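PDB 6WM6: extracellular solute-binding protein, family 5 from Chelativorans sp., which binds EDTA and probably other aminopolycarboxylates in the periplasm, as the solute-binding component of an ABC transporter. Local coordinates for residues A[116-121]-A[240-245]; A[139-144]-A[204-209]; A[223-228]-A[232-237]; A[353-358]-A[473-478]; A[395-398]-A[402-405]. All coordinates share one frame; numbering follows the deposited sequence.

Contact 1. Residues A[116-121]-A[240-245]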
# COMPACT_ATOMS: atom_id res chain seq x y z
N ARG A 116 -26.64 7.26 1.00
CA ARG A 116 -27.73 7.37 0.04
C ARG A 116 -27.13 7.08 -1.33
O ARG A 116 -26.31 7.86 -1.84
CB ARG A 116 -28.41 8.74 0.12
CG ARG A 116 -29.15 8.89 1.45
CD ARG A 116 -29.82 10.25 1.66
NE ARG A 116 -30.33 10.36 3.04
CZ ARG A 116 -31.52 9.92 3.45
NH1 ARG A 116 -32.35 9.35 2.59
NH2 ARG A 116 -31.87 10.06 4.72
N ILE A 117 -27.50 5.93 -1.90
CA ILE A 117 -27.01 5.47 -3.19
C ILE A 117 -27.80 6.15 -4.28
O ILE A 117 -29.03 6.27 -4.20
CB ILE A 117 -27.17 3.94 -3.26
CG1 ILE A 117 -26.43 3.26 -2.11
CG2 ILE A 117 -26.69 3.43 -4.62
CD1 ILE A 117 -26.80 1.78 -1.99
N ARG A 118 -27.11 6.59 -5.35
CA ARG A 118 -27.83 7.17 -6.48
C ARG A 118 -28.82 6.18 -7.07
O ARG A 118 -28.52 4.99 -7.24
CB ARG A 118 -26.86 7.61 -7.57
CG ARG A 118 -26.10 8.88 -7.21
CD ARG A 118 -25.30 9.41 -8.39
NE ARG A 118 -26.12 9.72 -9.56
CZ ARG A 118 -25.96 9.17 -10.77
NH1 ARG A 118 -24.99 8.29 -11.01
NH2 ARG A 118 -26.77 9.53 -11.76
N GLU A 119 -30.00 6.68 -7.44
CA GLU A 119 -31.01 5.82 -8.04
C GLU A 119 -30.48 5.14 -9.28
O GLU A 119 -30.74 3.94 -9.49
CB GLU A 119 -32.27 6.64 -8.33
CG GLU A 119 -33.03 7.00 -7.06
CD GLU A 119 -34.32 7.75 -7.33
OE1 GLU A 119 -34.90 8.30 -6.36
OE2 GLU A 119 -34.76 7.77 -8.49
N ASP A 120 -29.69 5.85 -10.09
CA ASP A 120 -29.20 5.31 -11.36
C ASP A 120 -27.99 4.40 -11.23
O ASP A 120 -27.55 3.83 -12.24
CB ASP A 120 -28.88 6.44 -12.32
CG ASP A 120 -30.11 7.20 -12.77
OD1 ASP A 120 -31.23 6.67 -12.63
OD2 ASP A 120 -29.95 8.33 -13.28
N ALA A 121 -27.44 4.19 -10.04
CA ALA A 121 -26.33 3.26 -9.88
C ALA A 121 -26.85 1.82 -10.03
O ALA A 121 -27.71 1.36 -9.26
CB ALA A 121 -25.66 3.44 -8.53
N LYS A 240 -23.85 -0.12 -19.40
CA LYS A 240 -24.73 0.41 -18.37
C LYS A 240 -23.98 1.27 -17.34
O LYS A 240 -24.51 1.57 -16.27
CB LYS A 240 -25.50 -0.71 -17.69
CG LYS A 240 -26.43 -1.47 -18.62
CD LYS A 240 -27.41 -2.32 -17.83
CE LYS A 240 -28.29 -3.20 -18.72
NZ LYS A 240 -29.15 -2.39 -19.63
N TRP A 241 -22.75 1.69 -17.65
CA TRP A 241 -22.06 2.61 -16.76
C TRP A 241 -22.91 3.86 -16.53
O TRP A 241 -23.44 4.46 -17.47
CB TRP A 241 -20.70 3.00 -17.36
CG TRP A 241 -19.96 4.10 -16.67
CD1 TRP A 241 -19.46 5.23 -17.26
CD2 TRP A 241 -19.59 4.18 -15.28
NE1 TRP A 241 -18.82 6.00 -16.34
CE2 TRP A 241 -18.86 5.38 -15.11
CE3 TRP A 241 -19.78 3.36 -14.15
CZ2 TRP A 241 -18.35 5.79 -13.87
CZ3 TRP A 241 -19.29 3.78 -12.92
CH2 TRP A 241 -18.58 4.97 -12.80
N TYR A 242 -22.99 4.28 -15.26
CA TYR A 242 -23.92 5.29 -14.78
C TYR A 242 -23.21 6.56 -14.31
O TYR A 242 -23.86 7.47 -13.79
CB TYR A 242 -24.76 4.72 -13.63
CG TYR A 242 -23.88 4.04 -12.60
CD1 TYR A 242 -23.31 4.76 -11.57
CD2 TYR A 242 -23.56 2.68 -12.70
CE1 TYR A 242 -22.48 4.17 -10.66
CE2 TYR A 242 -22.71 2.08 -11.79
CZ TYR A 242 -22.16 2.84 -10.76
OH TYR A 242 -21.31 2.29 -9.85
N GLY A 243 -21.90 6.62 -14.48
CA GLY A 243 -21.15 7.76 -13.99
C GLY A 243 -21.15 8.94 -14.92
O GLY A 243 -21.55 8.85 -16.09
N GLU A 244 -20.64 10.04 -14.39
CA GLU A 244 -20.67 11.32 -15.11
C GLU A 244 -19.75 11.32 -16.32
O GLU A 244 -20.10 11.90 -17.36
CB GLU A 244 -20.27 12.44 -14.13
CG GLU A 244 -20.19 13.84 -14.73
CD GLU A 244 -21.55 14.45 -14.98
OE1 GLU A 244 -22.57 13.76 -14.77
OE2 GLU A 244 -21.60 15.63 -15.39
N LYS A 245 -18.58 10.70 -16.21
CA LYS A 245 -17.58 10.76 -17.26
C LYS A 245 -17.31 9.37 -17.84
O LYS A 245 -17.30 8.38 -17.10
CB LYS A 245 -16.27 11.34 -16.73
CG LYS A 245 -16.40 12.80 -16.26
CD LYS A 245 -15.12 13.31 -15.64
CE LYS A 245 -15.23 14.79 -15.29
NZ LYS A 245 -13.94 15.32 -14.79
O HOH W 1 -26.63 8.38 -14.57
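Tyr242 meets the turn after strand 111-117 with its ring and with its backbone oxygen. Its first torsion (chi1 49°) sets CG between the backbone N and the carbonyl carbon, which brings the ring against Ala121. From the root outward, CB lies 3.2 Å from Asp120 O, in the type I turn from Arg118 to Ala121. CG lies beside Ala121 CA, which stands over the middle of the ring face as a CH-pi contact, 3.8 Å from the centroid and 13° off the normal. CD1 has Arg118 NH1 at the ring edge. Tyr242 CE1 packs on Ala121 CB at 3.9 Å. At the tip, OH is hydrogen-bonded to Gly219 O. The opposite face of the ring is covered near its rim by Trp241 CZ3. Arg118 bends at chi3 and brings NH1 to Tyr242 O at 3.1 Å; the donor stands above the carbonyl plane, 40° out of it. The same NH1 also donates to Asp98 O, while NH2 reaches Tyr242 O through a water. One guanidinium thus ties two loops by neutral carbonyls, and a long salt bridge to Asp120 probably offsets part of its charge. Direct and water-borne donors converge on Tyr242 O, fixing the loop before strand 251-256 against the turn that follows an inner strand of the four-stranded antiparallel sheet.

Contact 2. Residues A[139-144]-A[204-209]. With SO4 (sulfate ion), chain D.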
# COMPACT_ATOMS: atom_id res chain seq x y z
N LYS A 139 -20.89 -8.49 5.70
CA LYS A 139 -20.92 -9.84 6.26
C LYS A 139 -19.65 -10.62 5.93
O LYS A 139 -19.18 -11.40 6.76
CB LYS A 139 -22.16 -10.60 5.79
CG LYS A 139 -23.43 -10.11 6.45
CD LYS A 139 -24.63 -11.00 6.16
CE LYS A 139 -25.84 -10.50 6.94
NZ LYS A 139 -27.04 -11.38 6.80
N THR A 140 -19.05 -10.40 4.76
CA THR A 140 -17.80 -11.09 4.46
C THR A 140 -16.64 -10.54 5.28
O THR A 140 -15.65 -11.25 5.49
CB THR A 140 -17.41 -11.03 2.97
OG1 THR A 140 -17.04 -9.70 2.58
CG2 THR A 140 -18.53 -11.55 2.08
N GLN A 141 -16.71 -9.27 5.71
CA GLN A 141 -15.57 -8.59 6.32
C GLN A 141 -15.66 -8.46 7.83
O GLN A 141 -14.67 -8.04 8.44
CB GLN A 141 -15.42 -7.18 5.74
CG GLN A 141 -15.23 -7.09 4.24
CD GLN A 141 -14.02 -7.85 3.75
OE1 GLN A 141 -12.86 -7.50 4.05
NE2 GLN A 141 -14.25 -8.92 3.00
N ASN A 142 -16.80 -8.76 8.44
CA ASN A 142 -17.02 -8.38 9.85
C ASN A 142 -16.57 -9.42 10.86
O ASN A 142 -16.77 -9.20 12.06
CB ASN A 142 -18.47 -7.95 10.09
CG ASN A 142 -19.46 -9.10 10.04
OD1 ASN A 142 -19.10 -10.27 10.13
ND2 ASN A 142 -20.73 -8.76 9.91
N ARG A 143 -15.99 -10.54 10.42
CA ARG A 143 -15.43 -11.57 11.28
C ARG A 143 -16.48 -12.43 11.98
O ARG A 143 -16.13 -13.42 12.64
CB ARG A 143 -14.52 -10.96 12.36
CG ARG A 143 -13.36 -10.13 11.84
CD ARG A 143 -12.31 -11.01 11.20
NE ARG A 143 -11.03 -10.33 10.98
CZ ARG A 143 -10.03 -10.85 10.28
NH1 ARG A 143 -10.17 -12.07 9.75
NH2 ARG A 143 -8.90 -10.19 10.11
N ARG A 144 -17.76 -12.08 11.85
CA ARG A 144 -18.81 -12.78 12.58
C ARG A 144 -19.74 -13.59 11.68
O ARG A 144 -19.94 -14.78 11.92
CB ARG A 144 -19.64 -11.77 13.39
CG ARG A 144 -18.86 -11.07 14.47
CD ARG A 144 -19.75 -10.15 15.30
NE ARG A 144 -20.39 -9.12 14.48
CZ ARG A 144 -19.85 -7.93 14.21
NH1 ARG A 144 -18.63 -7.63 14.65
NH2 ARG A 144 -20.52 -7.07 13.47
N GLU A 204 -18.61 -19.65 0.41
CA GLU A 204 -18.38 -20.24 -0.90
C GLU A 204 -18.33 -19.17 -1.98
O GLU A 204 -17.43 -19.18 -2.83
CB GLU A 204 -19.49 -21.26 -1.18
CG GLU A 204 -19.56 -21.80 -2.60
CD GLU A 204 -18.41 -22.71 -2.96
OE1 GLU A 204 -18.10 -22.83 -4.16
OE2 GLU A 204 -17.80 -23.30 -2.03
N SER A 205 -19.28 -18.24 -1.96
CA SER A 205 -19.33 -17.23 -3.02
C SER A 205 -18.16 -16.26 -2.94
O SER A 205 -17.66 -15.82 -3.98
CB SER A 205 -20.67 -16.50 -2.98
OG SER A 205 -20.81 -15.73 -1.80
N TYR A 206 -17.71 -15.93 -1.73
CA TYR A 206 -16.59 -15.02 -1.56
C TYR A 206 -15.27 -15.70 -1.88
O TYR A 206 -14.42 -15.13 -2.61
CB TYR A 206 -16.61 -14.48 -0.13
CG TYR A 206 -15.52 -13.50 0.19
CD1 TYR A 206 -15.68 -12.14 -0.07
CD2 TYR A 206 -14.31 -13.92 0.75
CE1 TYR A 206 -14.67 -11.22 0.24
CE2 TYR A 206 -13.32 -13.02 1.05
CZ TYR A 206 -13.50 -11.67 0.79
OH TYR A 206 -12.49 -10.80 1.12
N ASN A 207 -15.07 -16.90 -1.34
CA ASN A 207 -13.80 -17.60 -1.50
C ASN A 207 -13.65 -18.25 -2.87
O ASN A 207 -12.51 -18.45 -3.32
CB ASN A 207 -13.67 -18.70 -0.43
CG ASN A 207 -13.52 -18.16 0.97
OD1 ASN A 207 -13.03 -17.05 1.19
ND2 ASN A 207 -13.90 -18.96 1.95
N ASN A 208 -14.75 -18.60 -3.55
CA ASN A 208 -14.69 -19.30 -4.82
C ASN A 208 -15.19 -18.42 -5.96
O ASN A 208 -14.38 -17.92 -6.74
CB ASN A 208 -15.43 -20.63 -4.72
CG ASN A 208 -14.89 -21.50 -3.59
OD1 ASN A 208 -15.65 -22.01 -2.76
ND2 ASN A 208 -13.57 -21.66 -3.54
N PHE A 209 -16.50 -18.20 -6.07
CA PHE A 209 -17.04 -17.41 -7.19
C PHE A 209 -16.31 -16.08 -7.39
O PHE A 209 -15.84 -15.80 -8.50
CB PHE A 209 -18.54 -17.19 -6.97
CG PHE A 209 -19.17 -16.26 -7.96
CD1 PHE A 209 -19.24 -16.60 -9.32
CD2 PHE A 209 -19.72 -15.06 -7.55
CE1 PHE A 209 -19.84 -15.73 -10.22
CE2 PHE A 209 -20.32 -14.19 -8.46
CZ PHE A 209 -20.38 -14.54 -9.80
S SO4 D . -8.37 -6.31 11.49
O1 SO4 D . -8.81 -7.51 10.76
O2 SO4 D . -8.38 -5.15 10.59
O3 SO4 D . -6.99 -6.47 11.96
O4 SO4 D . -9.27 -6.06 12.61
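Tyr206 of helix 202-212 reaches across to Thr140 and Gln141 in the last turn of helix 131-141. The tight part is at the ring. Thr140 crosses it at a slant, CG2 coming to 3.6 Å from Tyr206 CD1 and CB lying off-centre above the ring as a CH-pi contact, 4.1 Å from the centroid. The ring extends far enough for OH to meet Gln141 because chi1 of -179° places CG opposite the backbone N. The Gln141 chain bends at chi2 and its amide stands 46° from the ring plane; NE2 gives one N-H to Tyr206 OH at 3.2 Å and the other, almost straight, to Thr140 OG1 at 2.9 Å. Both acceptors lie close to the amide plane. The looser side is the exposed end beyond the helix, where Arg143 takes a positive phi and holds, by NH2, sulfate O1 at 2.8 Å. That ion, probably from the crystallisation liquor, is also bound by Gln473. Thr140 OG1 is further bonded to Phe137 O and Tyr206 OH to Thr64 OG1. In this buried helix-helix contact, then, both amide hydrogens are spent on hydroxyls, which fixes the rotation of the Gln141 amide and satisfies its nitrogen without any charged partner.

Contact 3. Residues A[223-228]-A[232-237]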
# COMPACT_ATOMS: atom_id res chain seq x y z
N MET A 223 -15.70 -3.49 -18.27
CA MET A 223 -16.00 -4.86 -17.88
C MET A 223 -15.09 -5.79 -18.66
O MET A 223 -14.65 -5.45 -19.75
CB MET A 223 -17.48 -5.17 -18.11
CG MET A 223 -17.91 -5.21 -19.57
SD MET A 223 -19.71 -5.18 -19.75
CE MET A 223 -20.23 -6.54 -18.72
N VAL A 224 -14.84 -6.98 -18.11
CA VAL A 224 -13.92 -7.91 -18.76
C VAL A 224 -14.59 -8.56 -19.96
O VAL A 224 -15.68 -9.15 -19.86
CB VAL A 224 -13.43 -8.96 -17.75
CG1 VAL A 224 -12.48 -9.97 -18.45
CG2 VAL A 224 -12.72 -8.31 -16.60
N GLU A 225 -13.94 -8.45 -21.12
CA GLU A 225 -14.30 -9.18 -22.33
C GLU A 225 -13.62 -10.55 -22.39
O GLU A 225 -14.27 -11.53 -22.79
CB GLU A 225 -13.93 -8.36 -23.56
CG GLU A 225 -14.29 -9.02 -24.89
CD GLU A 225 -13.88 -8.19 -26.09
OE1 GLU A 225 -12.66 -8.05 -26.34
OE2 GLU A 225 -14.77 -7.65 -26.79
N SER A 226 -12.33 -10.63 -22.05
CA SER A 226 -11.62 -11.89 -22.09
C SER A 226 -10.41 -11.84 -21.17
O SER A 226 -9.90 -10.77 -20.82
CB SER A 226 -11.15 -12.25 -23.51
OG SER A 226 -10.20 -11.30 -23.96
N PHE A 227 -9.94 -13.03 -20.79
CA PHE A 227 -8.73 -13.19 -20.01
C PHE A 227 -7.92 -14.33 -20.59
O PHE A 227 -8.41 -15.47 -20.67
CB PHE A 227 -9.04 -13.48 -18.55
CG PHE A 227 -7.83 -13.74 -17.71
CD1 PHE A 227 -6.79 -12.82 -17.66
CD2 PHE A 227 -7.73 -14.90 -16.94
CE1 PHE A 227 -5.68 -13.05 -16.88
CE2 PHE A 227 -6.63 -15.13 -16.15
CZ PHE A 227 -5.60 -14.20 -16.11
N ASP A 228 -6.68 -14.04 -21.00
CA ASP A 228 -5.74 -15.04 -21.47
C ASP A 228 -4.73 -15.25 -20.35
O ASP A 228 -3.87 -14.39 -20.13
CB ASP A 228 -5.05 -14.57 -22.75
CG ASP A 228 -4.16 -15.63 -23.36
OD1 ASP A 228 -4.18 -16.78 -22.88
OD2 ASP A 228 -3.43 -15.30 -24.32
N LEU A 232 -2.92 -11.57 -20.81
CA LEU A 232 -3.67 -10.36 -21.17
C LEU A 232 -5.08 -10.37 -20.60
O LEU A 232 -5.83 -11.33 -20.81
CB LEU A 232 -3.75 -10.27 -22.70
CG LEU A 232 -4.36 -9.00 -23.29
CD1 LEU A 232 -3.43 -7.82 -23.06
CD2 LEU A 232 -4.64 -9.18 -24.78
N VAL A 233 -5.44 -9.28 -19.92
CA VAL A 233 -6.83 -8.99 -19.55
C VAL A 233 -7.34 -7.95 -20.53
O VAL A 233 -6.71 -6.89 -20.68
CB VAL A 233 -6.91 -8.43 -18.12
CG1 VAL A 233 -8.38 -8.38 -17.67
CG2 VAL A 233 -6.08 -9.25 -17.14
N THR A 234 -8.46 -8.22 -21.18
CA THR A 234 -9.08 -7.28 -22.11
C THR A 234 -10.40 -6.81 -21.53
O THR A 234 -11.30 -7.63 -21.30
CB THR A 234 -9.27 -7.91 -23.48
OG1 THR A 234 -7.99 -8.27 -24.00
CG2 THR A 234 -9.91 -6.91 -24.42
N LEU A 235 -10.53 -5.50 -21.33
CA LEU A 235 -11.77 -4.89 -20.88
C LEU A 235 -12.38 -4.02 -21.98
O LEU A 235 -11.67 -3.47 -22.83
CB LEU A 235 -11.56 -4.01 -19.65
CG LEU A 235 -11.04 -4.71 -18.40
CD1 LEU A 235 -9.58 -4.96 -18.43
CD2 LEU A 235 -11.39 -3.87 -17.17
N VAL A 236 -13.70 -3.91 -21.96
CA VAL A 236 -14.47 -3.09 -22.89
C VAL A 236 -15.42 -2.23 -22.07
O VAL A 236 -15.66 -2.52 -20.89
CB VAL A 236 -15.26 -3.96 -23.91
CG1 VAL A 236 -14.28 -4.72 -24.80
CG2 VAL A 236 -16.21 -4.92 -23.17
N PRO A 237 -16.00 -1.19 -22.67
CA PRO A 237 -16.96 -0.37 -21.91
C PRO A 237 -18.10 -1.20 -21.35
O PRO A 237 -18.59 -2.14 -21.99
CB PRO A 237 -17.48 0.62 -22.94
CG PRO A 237 -16.36 0.73 -23.93
CD PRO A 237 -15.75 -0.64 -24.02
O HOH W 2 -7.54 -10.91 -23.17
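Strands 223-228 and 232-237 run antiparallel as the two arms of a hairpin, their axes 4.3 Å apart at closest approach and 136° between their directions. The register slips by one where Glu225 N and Ser226 N both donate to Thr234 O, at 2.8 and 3.3 Å: a classic beta bulge. On one face Val236 CG2 packs on Met223 CG at 4.0 Å, while Val236 CG1, set beside its backbone N (chi1 -65°), touches the Glu225 carboxylate, 3.6 Å from OE2. The hairpin forms one edge of a mixed four-stranded sheet, with strand 251-256 beyond 232-237; Lys251 makes a salt bridge with Glu225 OE1. An alanine in place of Val236 would probably open a gap beside Met223 CG and leave the Glu225 chain less confined. Further along the same face a water joins Ser226 OG, Thr234 OG1 and Leu232 O. On the other face Phe227 CD1 lies 3.7 Å from Val233 CG2, the side chains crossing at a slant, and Trp61 meets the Phe227 ring edge-to-face.

Contact 4. Residues A[353-358]-A[473-478]. With SO4 (sulfate ion), chain D.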
# COMPACT_ATOMS: atom_id res chain seq x y z
N SER A 353 9.82 8.44 11.24
CA SER A 353 8.70 7.92 12.01
C SER A 353 8.36 6.54 11.46
O SER A 353 8.60 6.26 10.29
CB SER A 353 7.50 8.85 11.79
OG SER A 353 6.28 8.30 12.26
N VAL A 354 7.77 5.69 12.30
CA VAL A 354 7.25 4.40 11.86
C VAL A 354 5.73 4.39 11.79
O VAL A 354 5.13 3.34 11.53
CB VAL A 354 7.80 3.20 12.66
CG1 VAL A 354 9.29 3.05 12.42
CG2 VAL A 354 7.49 3.33 14.14
N MET A 355 5.10 5.54 11.98
CA MET A 355 3.65 5.61 11.94
C MET A 355 3.09 6.68 11.02
O MET A 355 1.89 6.61 10.67
CB MET A 355 3.07 5.79 13.33
CG MET A 355 3.34 4.52 14.15
SD MET A 355 2.56 4.55 15.73
CE MET A 355 3.32 3.09 16.44
N PHE A 356 3.89 7.64 10.60
CA PHE A 356 3.45 8.75 9.76
C PHE A 356 4.46 8.98 8.65
O PHE A 356 5.67 9.00 8.89
CB PHE A 356 3.41 10.06 10.58
CG PHE A 356 2.58 9.97 11.84
CD1 PHE A 356 1.19 10.04 11.78
CD2 PHE A 356 3.18 9.85 13.07
CE1 PHE A 356 0.44 10.00 12.95
CE2 PHE A 356 2.43 9.81 14.24
CZ PHE A 356 1.06 9.89 14.17
N LEU A 357 3.96 9.20 7.44
CA LEU A 357 4.80 9.70 6.35
C LEU A 357 5.16 11.15 6.64
O LEU A 357 4.46 11.84 7.41
CB LEU A 357 4.05 9.62 5.03
CG LEU A 357 3.65 8.22 4.55
CD1 LEU A 357 2.70 8.36 3.34
CD2 LEU A 357 4.84 7.38 4.19
N PRO A 358 6.20 11.67 5.99
CA PRO A 358 6.63 13.06 6.28
C PRO A 358 5.57 14.10 6.04
O PRO A 358 5.66 15.19 6.65
CB PRO A 358 7.84 13.24 5.34
CG PRO A 358 8.43 11.85 5.26
CD PRO A 358 7.21 10.93 5.19
N GLN A 473 -2.35 -3.01 12.48
CA GLN A 473 -1.95 -4.21 11.74
C GLN A 473 -0.50 -4.59 11.93
O GLN A 473 -0.12 -5.72 11.58
CB GLN A 473 -2.11 -3.96 10.24
CG GLN A 473 -3.49 -3.71 9.79
CD GLN A 473 -4.37 -4.91 10.04
OE1 GLN A 473 -4.11 -6.00 9.53
NE2 GLN A 473 -5.40 -4.72 10.85
N ILE A 474 0.31 -3.71 12.50
CA ILE A 474 1.75 -3.86 12.55
C ILE A 474 2.26 -4.04 13.97
O ILE A 474 3.22 -4.77 14.20
CB ILE A 474 2.46 -2.64 11.90
CG1 ILE A 474 2.25 -2.59 10.40
CG2 ILE A 474 3.97 -2.67 12.24
CD1 ILE A 474 2.82 -1.31 9.80
N PHE A 475 1.70 -3.31 14.94
CA PHE A 475 2.36 -3.12 16.23
C PHE A 475 1.71 -3.91 17.36
O PHE A 475 2.19 -3.84 18.49
CB PHE A 475 2.43 -1.63 16.61
CG PHE A 475 3.25 -0.81 15.65
CD1 PHE A 475 4.64 -0.73 15.79
CD2 PHE A 475 2.66 -0.11 14.62
CE1 PHE A 475 5.39 0.01 14.90
CE2 PHE A 475 3.41 0.63 13.73
CZ PHE A 475 4.78 0.67 13.87
N LEU A 476 0.63 -4.63 17.09
CA LEU A 476 -0.08 -5.35 18.13
C LEU A 476 0.48 -6.76 18.24
O LEU A 476 0.93 -7.35 17.25
CB LEU A 476 -1.58 -5.40 17.81
CG LEU A 476 -2.46 -4.24 18.27
CD1 LEU A 476 -1.85 -2.88 18.00
CD2 LEU A 476 -3.83 -4.33 17.60
N ARG A 477 0.48 -7.29 19.45
CA ARG A 477 0.80 -8.70 19.61
C ARG A 477 -0.16 -9.51 18.74
O ARG A 477 -1.34 -9.18 18.62
CB ARG A 477 0.66 -9.11 21.07
CG ARG A 477 1.63 -8.44 22.01
CD ARG A 477 1.14 -8.57 23.45
NE ARG A 477 0.08 -7.62 23.75
CZ ARG A 477 -0.52 -7.52 24.94
NH1 ARG A 477 -0.17 -8.32 25.93
NH2 ARG A 477 -1.47 -6.62 25.13
N ASP A 478 0.36 -10.53 18.09
CA ASP A 478 -0.47 -11.47 17.33
C ASP A 478 -1.17 -10.82 16.14
O ASP A 478 -2.27 -11.23 15.77
CB ASP A 478 -1.50 -12.16 18.24
CG ASP A 478 -0.87 -12.82 19.45
OD1 ASP A 478 0.29 -13.26 19.35
OD2 ASP A 478 -1.54 -12.89 20.50
S SO4 D . -8.37 -6.31 11.49
O1 SO4 D . -8.81 -7.51 10.76
O2 SO4 D . -8.38 -5.15 10.59
O3 SO4 D . -6.99 -6.47 11.96
O4 SO4 D . -9.27 -6.06 12.61
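Phe475 carries the contact with Val354 and Met355. Gln473, at the weakly bonded end of helix 467-474, reaches the sulfate in the conformer described, its NE2 donating to O3 at 2.6 Å. Ile474 comes next and lays CG2 over the centre of one face of the Phe475 ring. Phe475 points at the 353-358 loop, with Met355 CE over the middle of the opposite face, 3.6 Å from the centroid and 10° off the normal. Met355 stays extended beyond CG (chi2 -174°, chi3 -171°), which carries its methyl that far; its SD stands obliquely at 4.9 Å from the centroid, a Met-aromatic contact. At the rim, Phe475 CZ lies 3.6 Å from Val354 O, near the ring plane, and 3.8 Å from Val354 CG2. The loop is braced by Ser353 OG, which accepts from Met355 N and Phe356 N as an ST turn and ST motif, and is bonded to Asp515. After Phe475 the chain leaves the contact, and Arg477 forms a salt bridge with Glu492. The buried ring also touches Ile495 of helix 489-499 and Phe486, the latter edge-to-face, while Met355 rests on Leu511 of helix 504-521 and Val354 on Leu524 and Pro526 of strand 524-537.

Contact 5. Residues A[395-398]-A[402-405]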
# COMPACT_ATOMS: atom_id res chain seq x y z
N SER A 395 36.44 -8.36 16.51
CA SER A 395 35.14 -9.00 16.58
C SER A 395 34.45 -8.60 17.88
O SER A 395 35.08 -8.53 18.95
CB SER A 395 35.26 -10.53 16.52
OG SER A 395 35.72 -10.94 15.24
N LEU A 396 33.15 -8.35 17.80
CA LEU A 396 32.36 -7.98 18.97
C LEU A 396 32.02 -9.22 19.78
O LEU A 396 31.58 -10.23 19.23
CB LEU A 396 31.08 -7.27 18.53
CG LEU A 396 30.27 -6.63 19.66
CD1 LEU A 396 31.04 -5.49 20.28
CD2 LEU A 396 28.89 -6.19 19.16
N LEU A 397 32.24 -9.14 21.09
CA LEU A 397 31.88 -10.20 22.02
C LEU A 397 30.65 -9.78 22.82
O LEU A 397 30.54 -8.63 23.26
CB LEU A 397 33.01 -10.45 23.03
CG LEU A 397 34.41 -10.71 22.46
CD1 LEU A 397 35.40 -10.96 23.61
CD2 LEU A 397 34.39 -11.89 21.51
N ASP A 398 29.74 -10.73 23.03
CA ASP A 398 28.58 -10.49 23.89
C ASP A 398 29.05 -10.44 25.34
O ASP A 398 30.20 -10.77 25.65
CB ASP A 398 27.49 -11.53 23.63
CG ASP A 398 27.84 -12.93 24.08
OD1 ASP A 398 28.72 -13.12 24.93
OD2 ASP A 398 27.19 -13.89 23.56
N LYS A 402 31.32 -14.53 24.46
CA LYS A 402 31.25 -15.29 23.21
C LYS A 402 31.08 -14.33 22.03
O LYS A 402 30.31 -13.38 22.10
CB LYS A 402 30.05 -16.23 23.25
CG LYS A 402 29.89 -17.10 22.00
CD LYS A 402 28.76 -18.11 22.16
CE LYS A 402 28.68 -19.06 20.97
NZ LYS A 402 27.69 -20.16 21.18
N PRO A 403 31.78 -14.57 20.91
CA PRO A 403 31.61 -13.68 19.76
C PRO A 403 30.15 -13.60 19.34
O PRO A 403 29.44 -14.61 19.31
CB PRO A 403 32.47 -14.33 18.68
CG PRO A 403 33.52 -15.09 19.46
CD PRO A 403 32.80 -15.60 20.67
N VAL A 404 29.69 -12.38 19.05
CA VAL A 404 28.38 -12.21 18.45
C VAL A 404 28.38 -12.88 17.08
O VAL A 404 29.33 -12.75 16.29
CB VAL A 404 28.03 -10.72 18.35
CG1 VAL A 404 26.70 -10.54 17.61
CG2 VAL A 404 27.93 -10.10 19.75
N SER A 405 27.31 -13.61 16.79
CA SER A 405 27.19 -14.30 15.51
C SER A 405 27.16 -13.30 14.36
O SER A 405 26.77 -12.14 14.50
CB SER A 405 25.91 -15.11 15.48
OG SER A 405 25.92 -16.13 16.47
O HOH W 3 31.59 -11.17 16.50
O HOH W 4 27.30 -14.93 20.98
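Asp398 OD1 takes the backbone N-H of Lys402 at 3.0 Å, from above the carboxylate plane, and the hydroxyl of Ser400 as well. CG of Asp398 sits between its backbone N and carbonyl carbon (chi1 69°), folding the carboxylate back over the bend. Asp398 N in turn donates to Lys402 O at 2.9 Å, and Val404 N to Leu396 O at 2.9 Å. Through a water, Asp398 OD2 reaches Pro403 O; a second water links Leu396 O with Val404 O. A glycine in place of Asp398 would probably leave Lys402 N and the Ser400 hydroxyl without this acceptor, and the bend between Asp398 and Lys402 less firmly closed. Beside the polar bonds, Leu396 and Val404 lie alongside each other, CD2 to CG2 at 4.1 Å, both resting on Tyr389 and Leu434. Leu397 CD2 packs 3.7 Å from Pro403 CA. Strand 395-397 also pairs with strand 390-392. At this surface bend a carboxylate therefore serves as acceptor for backbone and hydroxyl, while the ammonium of Lys402 stays apart from it, NZ 6.7 Å from Asp398 OD2.

From the N terminus, contact 1 opens first, at the end of strand 111-117, and closes after strand 232-237, so its long loop encloses contacts 2 and 3. Contact 2 joins helices 131-141 and 202-212 inside it, and closes before contact 3, the hairpin of strands 222-228 and 232-237, whose second arm leads straight into the closing segment of contact 1. Contact 4 then joins the loop after helix 333-340 to the end of helix 467-474, with the local bend of contact 5 nested inside it. No pair crosses. Contacts 1 and 5 are furthest apart, about 66 Å between centres, whereas one sulfate touches both contacts 2 and 4, whose nearest atoms are about 6 Å apart.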